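Long-range contacts in tailspike protein (Acinetobacter phage vB_ApiP_P1, PDB 6E1R), which probably recognises and cleaves a surface polysaccharide of its Acinetobacter host, acting as the trimeric tailspike of the phage: residues Ser91-Asn102 with Phe115-Asp126; Gly244-Thr252 with Trp269-His277. All blocks are in the same frame, centred on the assembly; numbering follows the deposited sequence.

Overall arrangement
This chain is the C-terminal part of the tailspike protein, with a parallel beta-helix as its long body. Both contacts belong to that body and come in series along the chain. Contact 1 lies near its N-terminal end, where helix 94-106 packs on an early coil. Contact 2 lies further along, with its centre about 10 Å from that of the chain, and joins two successive coils. The centres of the contacts are about 29 Å apart and their nearest atoms about 13 Å. No other chain touches contact 1, whereas contact 2 meets the second subunit and has a bound sodium ion about 4 Å from the side chain of N249.

Contact 1: residues Ser91-Asn102 with Phe115-Asp126; sequences SDHSAALDLAVN and FDLRVNTTTELD
H93 and S94, at the start of helix 94-102, join that helix to strand 117-119 in a helix-on-strand contact near the N-terminal end of the beta-helix. H93, in the N-cap position, is held twice by R118: its backbone N donates to O of R118 (2.7 Å), and its ND1 accepts a nearly straight bond (169°) from N of R118. CD2 of L117 lies over a face of the imidazole, 4.1 Å from the ring centroid, while F115 makes an offset edge-to-face pair with it, the planes 75° apart. NE2 has a weak bond to O of D87. The helix crosses the strand steeply, consistent with a helix closing this end of the parallel beta-helix. Just ahead of it D92 forms an Asx turn, OD1 accepting from N of S94. D92 swings its carboxylate away from its own N (chi1 -179°), which carries OD2 to N of N120 (2.8 Å); this oxygen accepts from OG of S94 as well. That hydroxyl in turn accepts from N of T121 (3.1 Å). Further along, CD1 of L97 meets CD1 of L117, and CG2 of T123 lies against CA of D98 (3.5 Å). D126 forms a salt bridge with K156.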
loop_
_atom_site.group_PDB
_atom_site.type_symbol
_atom_site.label_atom_id
_atom_site.label_comp_id
_atom_site.label_asym_id
_atom_site.label_seq_id
_atom_site.Cartn_x
_atom_site.Cartn_y
_atom_site.Cartn_z
ATOM N N SER A 91 45.293 6.386 12.361
ATOM C CA SER A 91 44.757 5.240 11.640
ATOM C C SER A 91 43.525 4.639 12.304
ATOM O O SER A 91 42.824 3.848 11.662
ATOM C CB SER A 91 45.833 4.160 11.497
ATOM O OG SER A 91 46.946 4.642 10.765
ATOM N N ASP A 92 43.242 4.989 13.557
ATOM C CA ASP A 92 42.110 4.416 14.269
ATOM C C ASP A 92 41.362 5.501 15.028
ATOM O O ASP A 92 41.958 6.459 15.528
ATOM C CB ASP A 92 42.548 3.313 15.237
ATOM C CG ASP A 92 41.379 2.685 15.960
ATOM O OD1 ASP A 92 41.204 2.958 17.166
ATOM O OD2 ASP A 92 40.611 1.951 15.306
ATOM N N HIS A 93 40.038 5.332 15.107
ATOM C CA HIS A 93 39.169 6.249 15.835
ATOM C C HIS A 93 38.206 5.504 16.753
ATOM O O HIS A 93 37.142 6.035 17.086
ATOM C CB HIS A 93 38.389 7.137 14.860
ATOM C CG HIS A 93 39.231 7.711 13.763
ATOM N ND1 HIS A 93 39.388 7.089 12.544
ATOM C CD2 HIS A 93 39.969 8.845 13.704
ATOM C CE1 HIS A 93 40.181 7.817 11.778
ATOM N NE2 HIS A 93 40.548 8.887 12.458
ATOM N N SER A 94 38.557 4.284 17.167
ATOM C CA SER A 94 37.636 3.456 17.941
ATOM C C SER A 94 37.357 4.065 19.310
ATOM O O SER A 94 36.199 4.308 19.671
ATOM C CB SER A 94 38.201 2.041 18.087
ATOM O OG SER A 94 38.559 1.501 16.828
ATOM N N ALA A 95 38.412 4.309 20.092
ATOM C CA ALA A 95 38.231 4.873 21.425
ATOM C C ALA A 95 37.590 6.252 21.368
ATOM O O ALA A 95 36.841 6.628 22.277
ATOM C CB ALA A 95 39.571 4.937 22.156
ATOM N N ALA A 96 37.864 7.016 20.309
ATOM C CA ALA A 96 37.228 8.317 20.152
ATOM C C ALA A 96 35.735 8.169 19.895
ATOM O O ALA A 96 34.926 8.928 20.443
ATOM C CB ALA A 96 37.893 9.096 19.019
ATOM N N LEU A 97 35.349 7.195 19.067
ATOM C CA LEU A 97 33.931 6.978 18.804
ATOM C C LEU A 97 33.210 6.507 20.061
ATOM O O LEU A 97 32.088 6.944 20.338
ATOM C CB LEU A 97 33.752 5.969 17.670
ATOM C CG LEU A 97 32.314 5.695 17.219
ATOM C CD1 LEU A 97 31.641 6.971 16.738
ATOM C CD2 LEU A 97 32.283 4.630 16.135
ATOM N N ASP A 98 33.850 5.634 20.844
ATOM C CA ASP A 98 33.239 5.160 22.083
ATOM C C ASP A 98 32.957 6.315 23.033
ATOM O O ASP A 98 31.876 6.388 23.630
ATOM C CB ASP A 98 34.141 4.118 22.747
ATOM C CG ASP A 98 33.502 3.490 23.972
ATOM O OD1 ASP A 98 32.450 2.834 23.825
ATOM O OD2 ASP A 98 34.056 3.649 25.079
ATOM N N LEU A 99 33.916 7.233 23.182
ATOM C CA LEU A 99 33.682 8.415 24.003
ATOM C C LEU A 99 32.596 9.301 23.407
ATOM O O LEU A 99 31.865 9.968 24.145
ATOM C CB LEU A 99 34.985 9.197 24.167
ATOM C CG LEU A 99 34.947 10.471 25.011
ATOM C CD1 LEU A 99 34.385 10.183 26.393
ATOM C CD2 LEU A 99 36.341 11.066 25.110
ATOM N N ALA A 100 32.465 9.307 22.079
ATOM C CA ALA A 100 31.450 10.135 21.435
ATOM C C ALA A 100 30.045 9.616 21.723
ATOM O O ALA A 100 29.152 10.392 22.086
ATOM C CB ALA A 100 31.710 10.200 19.930
ATOM N N VAL A 101 29.830 8.305 21.567
ATOM C CA VAL A 101 28.516 7.728 21.844
ATOM C C VAL A 101 28.172 7.872 23.320
ATOM O O VAL A 101 27.030 8.186 23.679
ATOM C CB VAL A 101 28.468 6.252 21.402
ATOM C CG1 VAL A 101 27.036 5.754 21.374
ATOM C CG2 VAL A 101 29.126 6.066 20.046
ATOM N N ASN A 102 29.149 7.634 24.200
ATOM C CA ASN A 102 28.910 7.784 25.632
ATOM C C ASN A 102 28.596 9.229 26.001
ATOM O O ASN A 102 27.742 9.482 26.858
ATOM C CB ASN A 102 30.121 7.288 26.424
ATOM C CG ASN A 102 30.253 5.775 26.409
ATOM O OD1 ASN A 102 29.279 5.054 26.622
ATOM N ND2 ASN A 102 31.463 5.288 26.164
ATOM N N PHE A 115 34.127 13.714 9.754
ATOM C CA PHE A 115 35.065 13.142 8.798
ATOM C C PHE A 115 34.985 11.626 8.893
ATOM O O PHE A 115 34.522 11.071 9.893
ATOM C CB PHE A 115 36.500 13.641 9.029
ATOM C CG PHE A 115 37.172 13.045 10.233
ATOM C CD1 PHE A 115 36.972 13.583 11.494
ATOM C CD2 PHE A 115 38.025 11.961 10.102
ATOM C CE1 PHE A 115 37.597 13.042 12.601
ATOM C CE2 PHE A 115 38.651 11.414 11.206
ATOM C CZ PHE A 115 38.438 11.957 12.457
ATOM N N ASP A 116 35.444 10.957 7.837
ATOM C CA ASP A 116 35.308 9.508 7.755
ATOM C C ASP A 116 36.162 8.836 8.821
ATOM O O ASP A 116 37.359 9.118 8.944
ATOM C CB ASP A 116 35.695 9.011 6.363
ATOM C CG ASP A 116 34.774 9.538 5.277
ATOM O OD1 ASP A 116 33.619 9.893 5.595
ATOM O OD2 ASP A 116 35.204 9.597 4.106
ATOM N N LEU A 117 35.547 7.938 9.582
ATOM C CA LEU A 117 36.214 7.256 10.678
ATOM C C LEU A 117 36.653 5.859 10.261
ATOM O O LEU A 117 36.052 5.228 9.387
ATOM C CB LEU A 117 35.291 7.168 11.896
ATOM C CG LEU A 117 34.790 8.501 12.455
ATOM C CD1 LEU A 117 33.958 8.281 13.707
ATOM C CD2 LEU A 117 35.954 9.433 12.736
ATOM N N ARG A 118 37.716 5.381 10.904
ATOM C CA ARG A 118 38.219 4.027 10.721
ATOM C C ARG A 118 38.425 3.417 12.098
ATOM O O ARG A 118 39.141 3.986 12.929
ATOM C CB ARG A 118 39.529 4.033 9.927
ATOM C CG ARG A 118 39.410 4.676 8.553
ATOM C CD ARG A 118 40.721 4.618 7.788
ATOM N NE ARG A 118 41.025 3.272 7.315
ATOM C CZ ARG A 118 40.554 2.754 6.186
ATOM N NH1 ARG A 118 39.749 3.469 5.410
ATOM N NH2 ARG A 118 40.884 1.520 5.831
ATOM N N VAL A 119 37.801 2.267 12.342
ATOM C CA VAL A 119 37.755 1.663 13.668
ATOM C C VAL A 119 38.198 0.210 13.577
ATOM O O VAL A 119 37.883 -0.489 12.607
ATOM C CB VAL A 119 36.347 1.771 14.300
ATOM C CG1 VAL A 119 35.978 3.230 14.529
ATOM C CG2 VAL A 119 35.305 1.088 13.425
ATOM N N ASN A 120 38.940 -0.241 14.590
ATOM C CA ASN A 120 39.343 -1.634 14.704
ATOM C C ASN A 120 38.760 -2.296 15.942
ATOM O O ASN A 120 39.001 -3.488 16.165
ATOM C CB ASN A 120 40.874 -1.765 14.729
ATOM C CG ASN A 120 41.499 -1.133 15.958
ATOM O OD1 ASN A 120 40.873 -0.332 16.650
ATOM N ND2 ASN A 120 42.747 -1.491 16.232
ATOM N N THR A 121 38.010 -1.555 16.754
ATOM C CA THR A 121 37.346 -2.087 17.934
ATOM C C THR A 121 35.887 -1.657 17.914
ATOM O O THR A 121 35.565 -0.539 17.500
ATOM C CB THR A 121 38.033 -1.592 19.217
ATOM O OG1 THR A 121 39.403 -2.016 19.217
ATOM C CG2 THR A 121 37.341 -2.138 20.458
ATOM N N THR A 122 35.007 -2.554 18.353
ATOM C CA THR A 122 33.578 -2.295 18.287
ATOM C C THR A 122 33.182 -1.173 19.243
ATOM O O THR A 122 33.905 -0.827 20.182
ATOM C CB THR A 122 32.779 -3.557 18.614
ATOM O OG1 THR A 122 31.389 -3.319 18.358
ATOM C CG2 THR A 122 32.960 -3.946 20.073
ATOM N N THR A 123 32.008 -0.606 18.987
ATOM C CA THR A 123 31.418 0.423 19.833
ATOM C C THR A 123 30.008 -0.004 20.204
ATOM O O THR A 123 29.142 -0.115 19.330
ATOM C CB THR A 123 31.396 1.779 19.122
ATOM O OG1 THR A 123 32.482 1.856 18.188
ATOM C CG2 THR A 123 31.489 2.906 20.121
ATOM N N GLU A 124 29.779 -0.243 21.492
ATOM C CA GLU A 124 28.462 -0.673 21.937
ATOM C C GLU A 124 27.449 0.446 21.738
ATOM O O GLU A 124 27.714 1.611 22.046
ATOM C CB GLU A 124 28.509 -1.102 23.403
ATOM C CG GLU A 124 29.306 -2.377 23.636
ATOM C CD GLU A 124 29.090 -2.963 25.017
ATOM O OE1 GLU A 124 28.482 -2.279 25.867
ATOM O OE2 GLU A 124 29.529 -4.107 25.254
ATOM N N LEU A 125 26.279 0.084 21.220
ATOM C CA LEU A 125 25.242 1.058 20.890
ATOM C C LEU A 125 24.529 1.443 22.179
ATOM O O LEU A 125 23.720 0.677 22.711
ATOM C CB LEU A 125 24.283 0.480 19.854
ATOM C CG LEU A 125 23.232 1.367 19.174
ATOM C CD1 LEU A 125 22.806 0.724 17.866
ATOM C CD2 LEU A 125 22.012 1.619 20.045
ATOM N N ASP A 126 24.834 2.631 22.691
ATOM C CA ASP A 126 24.107 3.158 23.836
ATOM C C ASP A 126 22.687 3.532 23.434
ATOM O O ASP A 126 22.413 3.889 22.284
ATOM C CB ASP A 126 24.818 4.383 24.411
ATOM C CG ASP A 126 26.154 4.044 25.033
ATOM O OD1 ASP A 126 26.374 2.862 25.373
ATOM O OD2 ASP A 126 26.984 4.963 25.182
HETATM O O HOH W 1 43.319 2.886 8.865
HETATM O O HOH W 2 29.565 2.833 23.964
#

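Contact 2: residues Gly244-Thr252 with Trp269-His277; sequences GTREPNANT and WDSYGTQWH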
loop_
_atom_site.group_PDB
_atom_site.type_symbol
_atom_site.label_atom_id
_atom_site.label_comp_id
_atom_site.label_asym_id
_atom_site.label_seq_id
_atom_site.Cartn_x
_atom_site.Cartn_y
_atom_site.Cartn_z
ATOM N N GLY A 244 9.688 -16.506 20.961
ATOM C CA GLY A 244 8.859 -16.149 22.100
ATOM C C GLY A 244 9.229 -14.879 22.836
ATOM O O GLY A 244 8.347 -14.140 23.279
ATOM N N THR A 245 10.521 -14.609 22.979
ATOM C CA THR A 245 10.990 -13.481 23.772
ATOM C C THR A 245 11.669 -12.401 22.952
ATOM O O THR A 245 11.516 -11.219 23.260
ATOM C CB THR A 245 11.962 -13.959 24.854
ATOM O OG1 THR A 245 13.041 -14.679 24.247
ATOM C CG2 THR A 245 11.245 -14.865 25.845
ATOM N N ARG A 246 12.426 -12.768 21.919
ATOM C CA ARG A 246 13.163 -11.778 21.134
ATOM C C ARG A 246 13.048 -12.181 19.666
ATOM O O ARG A 246 13.888 -12.917 19.144
ATOM C CB ARG A 246 14.609 -11.705 21.601
ATOM C CG ARG A 246 14.727 -11.003 22.940
ATOM C CD ARG A 246 16.108 -11.124 23.552
ATOM N NE ARG A 246 16.054 -11.073 25.016
ATOM C CZ ARG A 246 15.643 -10.034 25.740
ATOM N NH1 ARG A 246 15.232 -8.919 25.151
ATOM N NH2 ARG A 246 15.635 -10.114 27.065
ATOM N N GLU A 247 12.007 -11.676 18.999
ATOM C CA GLU A 247 11.750 -12.006 17.608
ATOM C C GLU A 247 11.916 -10.775 16.720
ATOM O O GLU A 247 11.505 -9.674 17.102
ATOM C CB GLU A 247 10.334 -12.568 17.441
ATOM C CG GLU A 247 10.061 -13.798 18.299
ATOM C CD GLU A 247 8.611 -14.240 18.249
ATOM O OE1 GLU A 247 7.791 -13.530 17.630
ATOM O OE2 GLU A 247 8.289 -15.298 18.831
ATOM N N PRO A 248 12.505 -10.926 15.532
ATOM C CA PRO A 248 12.661 -9.770 14.637
ATOM C C PRO A 248 11.342 -9.331 14.019
ATOM O O PRO A 248 10.861 -9.955 13.069
ATOM C CB PRO A 248 13.639 -10.277 13.566
ATOM C CG PRO A 248 14.137 -11.616 14.052
ATOM C CD PRO A 248 13.092 -12.150 14.969
ATOM N N ASN A 249 10.763 -8.245 14.527
ATOM C CA ASN A 249 9.424 -7.821 14.146
ATOM C C ASN A 249 9.428 -6.393 13.611
ATOM O O ASN A 249 10.340 -5.608 13.879
ATOM C CB ASN A 249 8.462 -7.900 15.339
ATOM C CG ASN A 249 8.453 -9.262 15.997
ATOM O OD1 ASN A 249 8.706 -10.280 15.354
ATOM N ND2 ASN A 249 8.154 -9.288 17.290
ATOM N N ALA A 250 8.395 -6.075 12.829
ATOM C CA ALA A 250 8.026 -4.695 12.497
ATOM C C ALA A 250 9.172 -3.931 11.829
ATOM O O ALA A 250 9.598 -2.871 12.287
ATOM C CB ALA A 250 7.537 -3.956 13.746
ATOM N N ASN A 251 9.661 -4.479 10.722
ATOM C CA ASN A 251 10.750 -3.868 9.966
ATOM C C ASN A 251 10.246 -3.529 8.568
ATOM O O ASN A 251 9.918 -4.428 7.786
ATOM C CB ASN A 251 11.958 -4.800 9.928
ATOM C CG ASN A 251 12.522 -5.066 11.313
ATOM O OD1 ASN A 251 12.626 -4.157 12.137
ATOM N ND2 ASN A 251 12.861 -6.317 11.584
ATOM N N THR A 252 10.190 -2.235 8.257
ATOM C CA THR A 252 9.647 -1.738 7.001
ATOM C C THR A 252 10.733 -1.046 6.191
ATOM O O THR A 252 11.590 -0.348 6.745
ATOM C CB THR A 252 8.483 -0.766 7.242
ATOM O OG1 THR A 252 7.804 -1.117 8.454
ATOM C CG2 THR A 252 7.508 -0.792 6.078
ATOM N N TRP A 269 15.751 -13.714 8.377
ATOM C CA TRP A 269 15.361 -13.605 9.775
ATOM C C TRP A 269 14.619 -14.872 10.175
ATOM O O TRP A 269 14.024 -15.550 9.333
ATOM C CB TRP A 269 14.501 -12.362 10.045
ATOM C CG TRP A 269 13.074 -12.464 9.593
ATOM C CD1 TRP A 269 12.014 -12.912 10.326
ATOM C CD2 TRP A 269 12.543 -12.071 8.321
ATOM N NE1 TRP A 269 10.860 -12.841 9.585
ATOM C CE2 TRP A 269 11.157 -12.327 8.351
ATOM C CE3 TRP A 269 13.105 -11.536 7.158
ATOM C CZ2 TRP A 269 10.325 -12.066 7.263
ATOM C CZ3 TRP A 269 12.277 -11.278 6.077
ATOM C CH2 TRP A 269 10.902 -11.545 6.138
ATOM N N ASP A 270 14.672 -15.191 11.463
ATOM C CA ASP A 270 14.111 -16.437 11.971
ATOM C C ASP A 270 13.168 -16.131 13.134
ATOM O O ASP A 270 12.661 -15.012 13.289
ATOM C CB ASP A 270 15.237 -17.400 12.374
ATOM C CG ASP A 270 16.153 -16.822 13.443
ATOM O OD1 ASP A 270 15.909 -15.686 13.901
ATOM O OD2 ASP A 270 17.123 -17.509 13.829
ATOM N N SER A 271 12.924 -17.147 13.966
ATOM C CA SER A 271 12.113 -17.042 15.178
ATOM C C SER A 271 10.677 -16.616 14.888
ATOM O O SER A 271 10.000 -16.081 15.772
ATOM C CB SER A 271 12.752 -16.086 16.192
ATOM O OG SER A 271 14.069 -16.498 16.512
ATOM N N TYR A 272 10.204 -16.853 13.662
ATOM C CA TYR A 272 8.847 -16.488 13.250
ATOM C C TYR A 272 8.608 -14.988 13.412
ATOM O O TYR A 272 7.555 -14.554 13.885
ATOM C CB TYR A 272 7.798 -17.305 14.008
ATOM C CG TYR A 272 7.991 -18.797 13.862
ATOM C CD1 TYR A 272 8.756 -19.511 14.776
ATOM C CD2 TYR A 272 7.421 -19.491 12.801
ATOM C CE1 TYR A 272 8.942 -20.873 14.643
ATOM C CE2 TYR A 272 7.600 -20.857 12.661
ATOM C CZ TYR A 272 8.362 -21.541 13.585
ATOM O OH TYR A 272 8.546 -22.899 13.452
ATOM N N GLY A 273 9.601 -14.192 13.017
ATOM C CA GLY A 273 9.454 -12.751 13.090
ATOM C C GLY A 273 8.354 -12.250 12.175
ATOM O O GLY A 273 8.114 -12.794 11.097
ATOM N N THR A 274 7.692 -11.183 12.610
ATOM C CA THR A 274 6.468 -10.713 11.980
ATOM C C THR A 274 6.657 -9.342 11.341
ATOM O O THR A 274 7.460 -8.525 11.797
ATOM C CB THR A 274 5.325 -10.642 12.999
ATOM O OG1 THR A 274 5.700 -9.782 14.083
ATOM C CG2 THR A 274 5.014 -12.021 13.547
ATOM N N GLN A 275 5.901 -9.114 10.265
ATOM C CA GLN A 275 5.723 -7.798 9.649
ATOM C C GLN A 275 7.048 -7.246 9.109
ATOM O O GLN A 275 7.649 -6.318 9.651
ATOM C CB GLN A 275 5.071 -6.826 10.639
ATOM C CG GLN A 275 3.661 -7.227 11.049
ATOM C CD GLN A 275 2.653 -7.048 9.932
ATOM O OE1 GLN A 275 2.663 -6.037 9.230
ATOM N NE2 GLN A 275 1.776 -8.031 9.761
ATOM N N TRP A 276 7.479 -7.855 8.008
ATOM C CA TRP A 276 8.565 -7.345 7.174
ATOM C C TRP A 276 7.953 -6.976 5.827
ATOM O O TRP A 276 7.558 -7.860 5.059
ATOM C CB TRP A 276 9.671 -8.383 6.999
ATOM C CG TRP A 276 10.513 -8.656 8.215
ATOM C CD1 TRP A 276 10.084 -9.125 9.422
ATOM C CD2 TRP A 276 11.936 -8.514 8.322
ATOM N NE1 TRP A 276 11.149 -9.270 10.280
ATOM C CE2 TRP A 276 12.297 -8.901 9.628
ATOM C CE3 TRP A 276 12.938 -8.088 7.444
ATOM C CZ2 TRP A 276 13.618 -8.878 10.075
ATOM C CZ3 TRP A 276 14.248 -8.064 7.891
ATOM C CH2 TRP A 276 14.574 -8.455 9.195
ATOM N N HIS A 277 7.866 -5.679 5.539
ATOM C CA HIS A 277 7.224 -5.203 4.323
ATOM C C HIS A 277 8.172 -4.298 3.549
ATOM O O HIS A 277 9.075 -3.681 4.121
ATOM C CB HIS A 277 5.917 -4.465 4.636
ATOM C CG HIS A 277 4.921 -5.300 5.378
ATOM N ND1 HIS A 277 4.426 -6.486 4.879
ATOM C CD2 HIS A 277 4.331 -5.125 6.584
ATOM C CE1 HIS A 277 3.574 -7.005 5.744
ATOM N NE2 HIS A 277 3.497 -6.198 6.787
HETATM O O HOH W 3 5.790 -3.546 9.671
#
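The indole of W276 reaches across to P248: NE1 donates to the P248 carbonyl O at 2.9 Å, almost straight (171°), with the oxygen in the ring plane but the donor well above the plane of the carbonyl. Next to it, N of T274 donates to OD1 of N249 (3.1 Å). N of A250 bonds to O of T274 (2.8 Å) at a bend: A250 and Q275 both have left-handed backbone angles, so the two chains turn alike, as stacked coils of a beta-helix do. N251 and T252 then pair in parallel with W276 and H277, N of N251 donating to O of Q275 (2.9 Å) and N of H277 to O of N251 (3.3 Å). W276 holds CG opposite its carbonyl carbon (chi1 -71°), which lays the indole alongside N251, whose amide plane is 87° from it; ND2 lies over one face and also makes a weak hydrogen bond to O of L212, and CB makes a CH-pi contact with the six-membered ring. OD1 of N251 is taken by N of C215. The opposite face of W276 is covered by W269, whose CB also meets CG of P248, 4.1 Å away. S239 and I237 of strand 235-239 close in on this core. In the second subunit, OH of Y307 bonds to OG1 of T274, and N of G306 and O of G336 to OE1 and NE2 of Q275, while strand 251-254 runs between strands 215-218 and 273-278.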